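Exopolyphosphatase (PDB 3MDQ) probably hydrolyses inorganic polyphosphate from the chain end, releasing orthophosphate, as an exopolyphosphatase of the Ppx/GppA family with the actin-like ATPase fold. Local coordinates at residues R120-Q123 with Q124-M128; M136-G140 with G141-F145; F170-H173 with D174-E178; V193-E196 with K197-T201; Y297-K300 with E301-Y305. All coordinates share one frame; numbering follows the deposited sequence.

Interaction 1: residues R120-Q123 with Q124-M128; sequences RGVQ and QAVPM
R120 reaches one turn along helix 111-125 to grip the side-chain carbonyl of Q124. Both terminal nitrogens of the guanidinium are directed at the same oxygen: NH1 of R120 lies 2.9 Å from OE1 of Q124, in the amide plane and on a lone pair, whereas NH2, 3.3 Å from that OE1, comes from above the amide plane. OE1 itself stays within the guanidinium plane, and the two flat groups are turned 44° apart. Each chain is bent at chi2 (69° in R120, 70° in Q124), which lays the two side by side, pointing the same way. The NE of R120 forms a salt bridge with D309. G121 contributes its carbonyl, which accepts the backbone N of A125. V126, the first residue to leave helical geometry, still donates its N to V122 O at 2.8 Å. On the apolar side, CG1 of V122 meets CE of the selenomethionine M128 at 4.1 Å. Q123 lends its aliphatic part to the same methyl, CG to CE of M128 3.5 Å, with the two side chains crossing at about a right angle, while its NE2 bonds to the carbonyl of N149. A water accepts from M128 N at 3.1 Å and may donate to Q123 O, 3.2 Å away. The contact is thus divided: a shared carbonyl oxygen helps to restrain the Q124 amide and to orient the guanidinium that D309 also holds, while the M128 methyl packs against V122 and the aliphatic part of Q123 at the end of the helix.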
# COMPACT_ATOMS: atom_id res chain seq x y z
N ARG A 120 8.92 -8.61 -2.65
CA ARG A 120 9.04 -9.45 -3.86
C ARG A 120 8.42 -8.75 -5.07
O ARG A 120 8.96 -8.86 -6.17
CB ARG A 120 8.37 -10.82 -3.64
CG ARG A 120 8.35 -11.69 -4.87
CD ARG A 120 9.77 -12.16 -5.22
NE ARG A 120 9.83 -12.92 -6.48
CZ ARG A 120 9.96 -12.40 -7.69
NH1 ARG A 120 10.00 -11.09 -7.89
NH2 ARG A 120 10.02 -13.22 -8.73
N GLY A 121 7.32 -8.04 -4.88
CA GLY A 121 6.74 -7.25 -5.97
C GLY A 121 7.65 -6.10 -6.41
O GLY A 121 7.88 -5.89 -7.61
N VAL A 122 8.21 -5.40 -5.43
CA VAL A 122 9.14 -4.30 -5.71
C VAL A 122 10.35 -4.79 -6.50
O VAL A 122 10.77 -4.13 -7.48
CB VAL A 122 9.56 -3.60 -4.40
CG1 VAL A 122 10.72 -2.58 -4.63
CG2 VAL A 122 8.35 -2.90 -3.76
N GLN A 123 10.88 -5.95 -6.11
CA GLN A 123 12.03 -6.55 -6.80
C GLN A 123 11.69 -6.80 -8.28
O GLN A 123 12.57 -6.66 -9.16
CB GLN A 123 12.46 -7.87 -6.16
CG GLN A 123 13.18 -7.69 -4.88
CD GLN A 123 13.44 -9.00 -4.14
OE1 GLN A 123 12.59 -9.90 -4.16
NE2 GLN A 123 14.58 -9.08 -3.43
N GLN A 124 10.46 -7.21 -8.58
CA GLN A 124 10.05 -7.43 -9.98
C GLN A 124 9.87 -6.10 -10.74
O GLN A 124 10.12 -6.05 -11.95
CB GLN A 124 8.75 -8.23 -10.04
CG GLN A 124 8.53 -8.88 -11.37
CD GLN A 124 9.53 -10.02 -11.63
OE1 GLN A 124 10.12 -10.61 -10.70
NE2 GLN A 124 9.70 -10.37 -12.92
N ALA A 125 9.46 -5.04 -10.06
CA ALA A 125 9.17 -3.77 -10.68
C ALA A 125 10.37 -2.87 -10.87
O ALA A 125 10.37 -2.04 -11.80
CB ALA A 125 8.16 -3.04 -9.85
N VAL A 126 11.34 -2.94 -9.97
CA VAL A 126 12.46 -2.00 -9.89
C VAL A 126 13.75 -2.83 -9.83
O VAL A 126 13.97 -3.57 -8.86
CB VAL A 126 12.41 -1.17 -8.63
CG1 VAL A 126 13.60 -0.16 -8.60
CG2 VAL A 126 11.04 -0.42 -8.50
N PRO A 127 14.60 -2.74 -10.86
CA PRO A 127 15.86 -3.49 -10.84
C PRO A 127 16.90 -2.79 -10.00
O PRO A 127 17.51 -1.81 -10.45
CB PRO A 127 16.25 -3.53 -12.34
CG PRO A 127 15.64 -2.29 -12.90
CD PRO A 127 14.38 -2.02 -12.12
N MSE A 128 17.06 -3.24 -8.76
CA MSE A 128 17.85 -2.54 -7.76
C MSE A 128 19.32 -2.87 -7.83
O MSE A 128 20.14 -2.21 -7.17
CB MSE A 128 17.32 -2.89 -6.35
CG MSE A 128 15.96 -2.28 -6.07
SE MSE A 128 15.27 -2.89 -4.37
CE MSE A 128 14.35 -4.40 -5.01
O HOH W 1 15.45 -5.79 -8.15

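Interaction 2: residues M136-G140 with G141-F145; sequences MDIGG and GSVEF. With SO4 (sulfate ion), chain D.
M136-I138 and V143-F145 run antiparallel, their axes 4.7 Å apart with directions at 177°, and D137 and E144 form the hydrogen-bonded pair, D137 N to E144 O 2.9 Å and E144 N to D137 O 3.1 Å. Where the hairpin turns, G139 N donates to S142 O, closing the glycine-rich loop. On one face M136 lies alongside F145, with CB of M136 3.7 Å from CE1 of F145. CG of M136 sits between its backbone N and carbonyl carbon (chi1 63°), and SE of this selenomethionine, 5.3 Å from the F145 ring centroid, makes an oblique Met-aromatic contact. Next to them, I138 and V143 point the same way and touch through their CG1 atoms. The other face is acidic: OD1 of D137 stands 4.3 Å from OE1 of E144, while OD2 of D137 is bonded to S211. S142 OG donates to the syn lone pair of E144 OE2, 2.6 Å away, an oxygen also held by S158. A sulfate sits at the loop: its O1 accepts both G141 N and S142 N, while O2 takes G140 N, and T13 grips it too. This resembles the phosphate-binding loops of the actin-like ATPase fold, so the sulfate may mimic a substrate phosphate. Strands 206-210 and 153-159 flank the hairpin in the sheet, helix 111-125 packs against D137 and E144, and helix 267-286 covers I138, V143 and F145.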
# COMPACT_ATOMS: atom_id res chain seq x y z
N MSE A 136 9.09 1.41 1.06
CA MSE A 136 8.02 1.72 2.00
C MSE A 136 6.64 1.65 1.34
O MSE A 136 6.43 2.17 0.24
CB MSE A 136 8.25 3.08 2.68
CG MSE A 136 8.25 4.22 1.81
SE MSE A 136 8.53 5.89 2.91
CE MSE A 136 7.05 6.04 3.93
N ASP A 137 5.72 0.93 1.98
CA ASP A 137 4.36 0.76 1.50
C ASP A 137 3.42 1.40 2.51
O ASP A 137 3.36 0.94 3.64
CB ASP A 137 4.02 -0.71 1.31
CG ASP A 137 2.62 -0.90 0.72
OD1 ASP A 137 1.63 -0.46 1.36
OD2 ASP A 137 2.53 -1.45 -0.40
N ILE A 138 2.79 2.50 2.13
CA ILE A 138 1.83 3.19 3.00
C ILE A 138 0.41 2.81 2.64
O ILE A 138 -0.02 2.98 1.48
CB ILE A 138 1.93 4.71 2.87
CG1 ILE A 138 3.33 5.17 3.26
CG2 ILE A 138 0.88 5.36 3.77
CD1 ILE A 138 3.54 6.68 2.99
N GLY A 139 -0.28 2.23 3.60
CA GLY A 139 -1.67 1.87 3.42
C GLY A 139 -2.54 2.60 4.43
O GLY A 139 -2.04 3.44 5.18
N GLY A 140 -3.84 2.29 4.48
CA GLY A 140 -4.70 2.86 5.49
C GLY A 140 -4.52 2.34 6.88
O GLY A 140 -4.82 3.03 7.84
N GLY A 141 -4.02 1.11 7.02
CA GLY A 141 -3.88 0.49 8.31
C GLY A 141 -2.47 0.32 8.80
O GLY A 141 -2.18 0.55 9.97
N SER A 142 -1.57 -0.07 7.89
CA SER A 142 -0.16 -0.23 8.28
C SER A 142 0.79 0.34 7.24
O SER A 142 0.40 0.69 6.14
CB SER A 142 0.14 -1.71 8.51
OG SER A 142 0.12 -2.43 7.29
N VAL A 143 2.05 0.50 7.68
CA VAL A 143 3.14 0.89 6.82
C VAL A 143 4.26 -0.15 6.99
O VAL A 143 4.70 -0.45 8.11
CB VAL A 143 3.67 2.29 7.16
CG1 VAL A 143 4.84 2.68 6.23
CG2 VAL A 143 2.50 3.36 7.09
N GLU A 144 4.69 -0.72 5.87
CA GLU A 144 5.78 -1.70 5.86
C GLU A 144 7.05 -1.04 5.32
O GLU A 144 6.98 -0.31 4.33
CB GLU A 144 5.45 -2.92 5.01
CG GLU A 144 4.45 -3.90 5.61
CD GLU A 144 3.07 -3.34 5.70
OE1 GLU A 144 2.50 -2.98 4.67
OE2 GLU A 144 2.54 -3.27 6.85
N PHE A 145 8.16 -1.33 5.97
CA PHE A 145 9.46 -0.90 5.55
C PHE A 145 10.34 -2.11 5.34
O PHE A 145 10.33 -3.04 6.18
CB PHE A 145 10.10 -0.03 6.60
CG PHE A 145 9.42 1.30 6.82
CD1 PHE A 145 9.69 2.37 6.02
CD2 PHE A 145 8.53 1.45 7.87
CE1 PHE A 145 9.06 3.58 6.23
CE2 PHE A 145 7.93 2.66 8.10
CZ PHE A 145 8.20 3.72 7.29
S SO4 D . -3.30 -1.35 4.07
O1 SO4 D . -2.69 -0.76 5.28
O2 SO4 D . -4.24 -0.39 3.40
O3 SO4 D . -2.22 -1.71 3.14
O4 SO4 D . -3.87 -2.57 4.63

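Interaction 3: residues F170-H173 with D174-E178; sequences FHVH and DPMRE. With SO4 (sulfate ion), chain G.
H173 and R177 form a parallel guanidinium-imidazole stack in the surface loop between helices 163-169 and 178-191, where R177 is the N-cap residue of the second helix. The guanidinium lies flat on the imidazole, centres 3.8 Å apart and planes 10° from parallel, with CD2 of H173 beneath the centre of the guanidinium. The R177 chain, extended from CG to NE, also brings its CD over the ring as a CH-pi contact. On the opposite face of H173 stands NE2 of H171, offset toward the rim. Apolar contacts lie beneath: V172 and the selenomethionine M176 pack inward, on helix 267-286. The backbone between the two turns at a cis peptide bond before P175. Polar bonds fix the stacked groups: ND1 of H173 bonds to D180, whose other carboxylate oxygen takes the backbone N of R177. A sulfate, probably from the crystallisation liquor, bridges the two segments without touching the R177 guanidinium. It accepts the backbone N of D174 on O3 at 2.9 Å, and its O2 lies at the edge of the H171 imidazole, near the ring plane, 2.7 Å from NE2 of H171.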
# COMPACT_ATOMS: atom_id res chain seq x y z
N PHE A 170 -5.46 10.94 15.94
CA PHE A 170 -5.04 12.31 16.14
C PHE A 170 -6.05 13.23 15.43
O PHE A 170 -6.69 12.83 14.44
CB PHE A 170 -3.67 12.55 15.57
CG PHE A 170 -2.58 11.69 16.17
CD1 PHE A 170 -2.24 11.84 17.51
CD2 PHE A 170 -1.92 10.77 15.44
CE1 PHE A 170 -1.22 11.07 18.08
CE2 PHE A 170 -0.94 9.95 16.04
CZ PHE A 170 -0.58 10.15 17.34
N HIS A 171 -6.23 14.43 15.95
CA HIS A 171 -7.02 15.46 15.27
C HIS A 171 -6.08 16.34 14.45
O HIS A 171 -5.43 17.27 14.98
CB HIS A 171 -7.79 16.30 16.26
CG HIS A 171 -8.60 17.38 15.61
ND1 HIS A 171 -9.12 18.45 16.31
CD2 HIS A 171 -8.96 17.57 14.32
CE1 HIS A 171 -9.78 19.24 15.48
NE2 HIS A 171 -9.70 18.73 14.26
N VAL A 172 -6.01 16.05 13.15
CA VAL A 172 -5.24 16.87 12.23
C VAL A 172 -6.21 17.88 11.64
O VAL A 172 -7.29 17.51 11.19
CB VAL A 172 -4.67 16.01 11.09
CG1 VAL A 172 -3.83 16.89 10.17
CG2 VAL A 172 -3.84 14.81 11.71
N HIS A 173 -5.84 19.14 11.67
CA HIS A 173 -6.71 20.20 11.20
C HIS A 173 -6.74 20.29 9.68
O HIS A 173 -5.87 19.77 8.98
CB HIS A 173 -6.33 21.53 11.83
CG HIS A 173 -6.52 21.54 13.31
ND1 HIS A 173 -5.58 21.04 14.18
CD2 HIS A 173 -7.57 21.96 14.07
CE1 HIS A 173 -6.04 21.15 15.42
NE2 HIS A 173 -7.23 21.73 15.38
N ASP A 174 -7.77 20.96 9.17
CA ASP A 174 -8.06 21.06 7.74
C ASP A 174 -8.14 22.53 7.37
O ASP A 174 -9.21 23.19 7.54
CB ASP A 174 -9.42 20.41 7.50
CG ASP A 174 -9.83 20.42 6.07
OD1 ASP A 174 -8.97 20.30 5.19
OD2 ASP A 174 -11.06 20.47 5.81
N PRO A 175 -7.04 23.11 6.88
CA PRO A 175 -5.75 22.52 6.53
C PRO A 175 -4.80 22.38 7.72
O PRO A 175 -5.06 22.87 8.82
CB PRO A 175 -5.20 23.50 5.51
CG PRO A 175 -5.67 24.79 6.04
CD PRO A 175 -7.09 24.52 6.50
N MSE A 176 -3.71 21.66 7.49
CA MSE A 176 -2.77 21.32 8.55
C MSE A 176 -2.13 22.57 9.15
O MSE A 176 -1.83 23.53 8.44
CB MSE A 176 -1.71 20.37 7.99
CG MSE A 176 -0.54 20.13 8.89
SE MSE A 176 0.67 18.76 8.27
CE MSE A 176 -0.66 17.27 8.28
N ARG A 177 -1.98 22.56 10.47
CA ARG A 177 -1.37 23.60 11.21
C ARG A 177 0.04 23.24 11.67
O ARG A 177 0.38 22.07 11.78
CB ARG A 177 -2.23 23.89 12.42
CG ARG A 177 -3.62 24.33 12.09
CD ARG A 177 -4.44 24.52 13.35
NE ARG A 177 -5.78 24.93 13.00
CZ ARG A 177 -6.73 25.23 13.88
NH1 ARG A 177 -6.47 25.17 15.17
NH2 ARG A 177 -7.94 25.57 13.46
N GLU A 178 0.85 24.26 11.95
CA GLU A 178 2.18 24.02 12.49
C GLU A 178 2.18 23.07 13.70
O GLU A 178 3.01 22.14 13.77
CB GLU A 178 2.80 25.35 12.88
CG GLU A 178 4.12 25.25 13.66
CD GLU A 178 5.22 24.48 12.97
OE1 GLU A 178 5.12 24.22 11.75
OE2 GLU A 178 6.21 24.13 13.67
S SO4 G . -10.67 21.29 11.74
O1 SO4 G . -10.82 21.74 13.13
O2 SO4 G . -10.41 19.84 11.86
O3 SO4 G . -9.69 22.06 11.06
O4 SO4 G . -11.94 21.47 11.01

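Interaction 4: residues V193-E196 with K197-T201; sequences VPLE and KAINT
L195 and I199, one turn apart on helix 193-202, make the close-packed side of this contact. CD1 of I199 reaches CG of L195 at 3.8 Å, while its CG1 lies 3.4 Å from the L195 carbonyl oxygen. With CG1 of I199 placed beside the backbone N (chi1 -71°), the long branch runs back along the helix toward L195. A198 completes the buried strip, its CB 3.5 Å from O of P194. Beneath these residues lies the sheet: L195 and A198 touch W155, L195 and I199 touch L134, and I199 also meets L286 of helix 267-286. The outward side is looser. K197, extended beyond CG, slants across V193 so that its CE comes 3.8 Å from CG1 of V193, an aliphatic contact beside the charged end. N200 folds back over the helix, with its CG 3.2 Å from the carbonyl oxygen of E196. Regular backbone bonds run beneath both sides, K197 N to V193 O measuring 3.0 Å and I199 N to L195 O 2.9 Å. These i to i+4 bonds are those of an alpha-helix, and the division into a buried apolar side and a polar outer side makes it amphipathic, laid by its apolar stripe against one sheet of the actin-like fold.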
# COMPACT_ATOMS: atom_id res chain seq x y z
N VAL A 193 11.72 4.18 15.94
CA VAL A 193 13.05 3.87 16.43
C VAL A 193 13.68 2.62 15.79
O VAL A 193 14.82 2.67 15.41
CB VAL A 193 13.09 3.80 17.99
CG1 VAL A 193 14.48 3.36 18.47
CG2 VAL A 193 12.84 5.21 18.54
N PRO A 194 12.90 1.55 15.61
CA PRO A 194 13.51 0.35 15.01
C PRO A 194 13.92 0.62 13.55
O PRO A 194 14.88 0.05 13.07
CB PRO A 194 12.40 -0.69 15.11
CG PRO A 194 11.57 -0.22 16.27
CD PRO A 194 11.57 1.26 16.18
N LEU A 195 13.19 1.50 12.87
CA LEU A 195 13.56 1.88 11.52
C LEU A 195 14.86 2.69 11.51
O LEU A 195 15.76 2.43 10.70
CB LEU A 195 12.43 2.63 10.82
CG LEU A 195 12.79 3.20 9.46
CD1 LEU A 195 13.03 2.09 8.41
CD2 LEU A 195 11.67 4.11 8.98
N GLU A 196 14.99 3.63 12.44
CA GLU A 196 16.20 4.41 12.51
C GLU A 196 17.42 3.50 12.72
O GLU A 196 18.49 3.69 12.11
CB GLU A 196 16.14 5.39 13.68
CG GLU A 196 15.28 6.54 13.55
CD GLU A 196 15.55 7.43 14.78
OE1 GLU A 196 14.95 7.19 15.84
OE2 GLU A 196 16.47 8.27 14.71
N LYS A 197 17.26 2.54 13.62
CA LYS A 197 18.34 1.62 13.94
C LYS A 197 18.73 0.80 12.72
O LYS A 197 19.91 0.64 12.43
CB LYS A 197 17.95 0.73 15.13
CG LYS A 197 17.96 1.50 16.43
CD LYS A 197 17.60 0.59 17.60
CE LYS A 197 17.62 1.34 18.92
NZ LYS A 197 16.83 0.59 19.93
N ALA A 198 17.73 0.29 12.00
CA ALA A 198 18.00 -0.48 10.78
C ALA A 198 18.68 0.32 9.68
O ALA A 198 19.54 -0.19 8.97
CB ALA A 198 16.71 -1.13 10.27
N ILE A 199 18.25 1.55 9.51
CA ILE A 199 18.88 2.43 8.54
C ILE A 199 20.34 2.67 8.92
O ILE A 199 21.25 2.61 8.07
CB ILE A 199 18.12 3.78 8.42
CG1 ILE A 199 16.79 3.55 7.71
CG2 ILE A 199 18.95 4.85 7.65
CD1 ILE A 199 15.81 4.78 7.72
N ASN A 200 20.61 2.84 10.21
CA ASN A 200 22.00 3.04 10.65
C ASN A 200 22.86 1.81 10.43
O ASN A 200 24.03 1.91 10.09
CB ASN A 200 22.01 3.43 12.12
CG ASN A 200 21.49 4.84 12.36
OD1 ASN A 200 21.35 5.63 11.42
ND2 ASN A 200 21.19 5.16 13.62
N THR A 201 22.27 0.65 10.63
CA THR A 201 22.95 -0.63 10.44
C THR A 201 23.25 -0.93 8.98
O THR A 201 24.40 -1.25 8.62
CB THR A 201 22.13 -1.77 11.05
OG1 THR A 201 22.05 -1.54 12.45
CG2 THR A 201 22.79 -3.14 10.82

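Interaction 5: residues Y297-K300 with E301-Y305; sequences YSLK and EGVLY. With GOL (glycerol), chain J.
The first turn of helix 299-309 carries one half of a capping box, E301 reaching back to the N-cap residue S298, and opens onto a glycerol site. OE1 of E301 accepts the backbone N of S298 at 2.9 Å in a nearly straight bond, met on the anti side and 31° out of the carboxylate plane. The S298 hydroxyl makes no return bond. With its CG beside the backbone N (chi1 -70°), E301 lays that carbon over one face of the Y297 ring, 3.8 Å from the centroid, and the bend at chi2 turns the carboxylate back to the S298 N-H. Ring and carboxylate planes are only 9° apart. From alongside comes K300, which forms a salt bridge with E301, its NZ 3.0 Å from OE2 on the syn lone pair, and a weak bond with OE1. Buried, the carboxylate is thereby compensated by lysine and helix N-terminus, which probably favours its ionised form. L299 and V303 pack at CD1 and CG2. Glycerol, probably from the crystallisation liquor, is also held by T21 and T30. Its O1 donates weakly to OE2 of E301. The bond between its O3 and OH of Y305 is doubtfully short, and either oxygen could be the donor, whereas glycerol O3 donates to OH of Y297 at 2.8 Å.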
# COMPACT_ATOMS: atom_id res chain seq x y z
N TYR A 297 4.23 -1.89 -8.56
CA TYR A 297 3.90 -3.21 -7.96
C TYR A 297 3.96 -3.12 -6.45
O TYR A 297 4.81 -2.43 -5.88
CB TYR A 297 4.91 -4.26 -8.40
CG TYR A 297 4.83 -4.72 -9.83
CD1 TYR A 297 4.01 -4.10 -10.77
CD2 TYR A 297 5.61 -5.78 -10.26
CE1 TYR A 297 3.95 -4.55 -12.07
CE2 TYR A 297 5.55 -6.23 -11.54
CZ TYR A 297 4.73 -5.60 -12.45
OH TYR A 297 4.69 -6.07 -13.75
N SER A 298 3.06 -3.84 -5.79
CA SER A 298 3.00 -3.86 -4.35
C SER A 298 2.54 -5.29 -3.93
O SER A 298 2.94 -6.27 -4.54
CB SER A 298 2.11 -2.74 -3.82
OG SER A 298 0.79 -2.83 -4.27
N LEU A 299 1.77 -5.40 -2.86
CA LEU A 299 1.45 -6.71 -2.31
C LEU A 299 0.89 -7.71 -3.32
O LEU A 299 1.34 -8.85 -3.35
CB LEU A 299 0.48 -6.60 -1.12
CG LEU A 299 0.01 -7.91 -0.49
CD1 LEU A 299 1.17 -8.67 0.11
CD2 LEU A 299 -1.05 -7.57 0.59
N LYS A 300 -0.09 -7.31 -4.11
CA LYS A 300 -0.77 -8.27 -4.99
C LYS A 300 0.21 -8.89 -6.01
O LYS A 300 0.17 -10.09 -6.28
CB LYS A 300 -1.98 -7.64 -5.68
CG LYS A 300 -1.71 -6.54 -6.67
CD LYS A 300 -2.94 -5.65 -6.99
CE LYS A 300 -2.65 -4.58 -8.13
NZ LYS A 300 -1.59 -3.69 -7.70
N GLU A 301 1.10 -8.05 -6.53
CA GLU A 301 2.14 -8.55 -7.42
C GLU A 301 3.17 -9.41 -6.68
O GLU A 301 3.64 -10.39 -7.21
CB GLU A 301 2.85 -7.44 -8.17
CG GLU A 301 1.98 -6.77 -9.24
CD GLU A 301 1.08 -5.68 -8.75
OE1 GLU A 301 1.19 -5.19 -7.59
OE2 GLU A 301 0.19 -5.26 -9.58
N GLY A 302 3.51 -9.04 -5.46
CA GLY A 302 4.38 -9.89 -4.69
C GLY A 302 3.83 -11.25 -4.42
O GLY A 302 4.57 -12.24 -4.42
N VAL A 303 2.53 -11.32 -4.15
CA VAL A 303 1.84 -12.61 -4.00
C VAL A 303 1.94 -13.43 -5.29
O VAL A 303 2.30 -14.62 -5.27
CB VAL A 303 0.38 -12.39 -3.54
CG1 VAL A 303 -0.45 -13.66 -3.67
CG2 VAL A 303 0.34 -11.84 -2.10
N LEU A 304 1.60 -12.80 -6.42
CA LEU A 304 1.68 -13.45 -7.73
C LEU A 304 3.06 -14.01 -7.98
O LEU A 304 3.20 -15.18 -8.33
CB LEU A 304 1.28 -12.48 -8.83
CG LEU A 304 1.54 -12.92 -10.26
CD1 LEU A 304 0.68 -14.13 -10.65
CD2 LEU A 304 1.34 -11.74 -11.22
N TYR A 305 4.09 -13.18 -7.78
CA TYR A 305 5.43 -13.63 -8.16
C TYR A 305 5.99 -14.66 -7.17
O TYR A 305 6.75 -15.54 -7.57
CB TYR A 305 6.36 -12.45 -8.39
CG TYR A 305 6.13 -11.83 -9.74
CD1 TYR A 305 6.67 -12.41 -10.88
CD2 TYR A 305 5.33 -10.72 -9.91
CE1 TYR A 305 6.44 -11.88 -12.15
CE2 TYR A 305 5.06 -10.20 -11.21
CZ TYR A 305 5.64 -10.79 -12.29
OH TYR A 305 5.41 -10.27 -13.56
C1 GOL J . 1.20 -6.86 -13.26
O1 GOL J . 0.44 -6.12 -12.28
C2 GOL J . 1.19 -8.42 -13.19
O2 GOL J . -0.00 -9.04 -13.70
C3 GOL J . 2.23 -9.07 -14.12
O3 GOL J . 3.55 -8.65 -13.93

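Interactions 1 and 5 are neighbours, with centres about 10 Å apart: the end of helix 111-125 packs on the start of helix 299-309, CG of Q124 lying 3.6 Å from CZ of Y305 and CB of A125 3.7 Å from CG of Y297. Interaction 2 occupies the middle of the molecule and holds the sulfate that probably marks the phosphate site. It meets interaction 5 where OD2 of D137 lies 3.7 Å from CB of S298, and interaction 4 where CE1 of F145 lies 3.8 Å from CD2 of L195. Interaction 3 is remote, about 21 Å between centres from interaction 2, and its sulfate occupies a separate surface site.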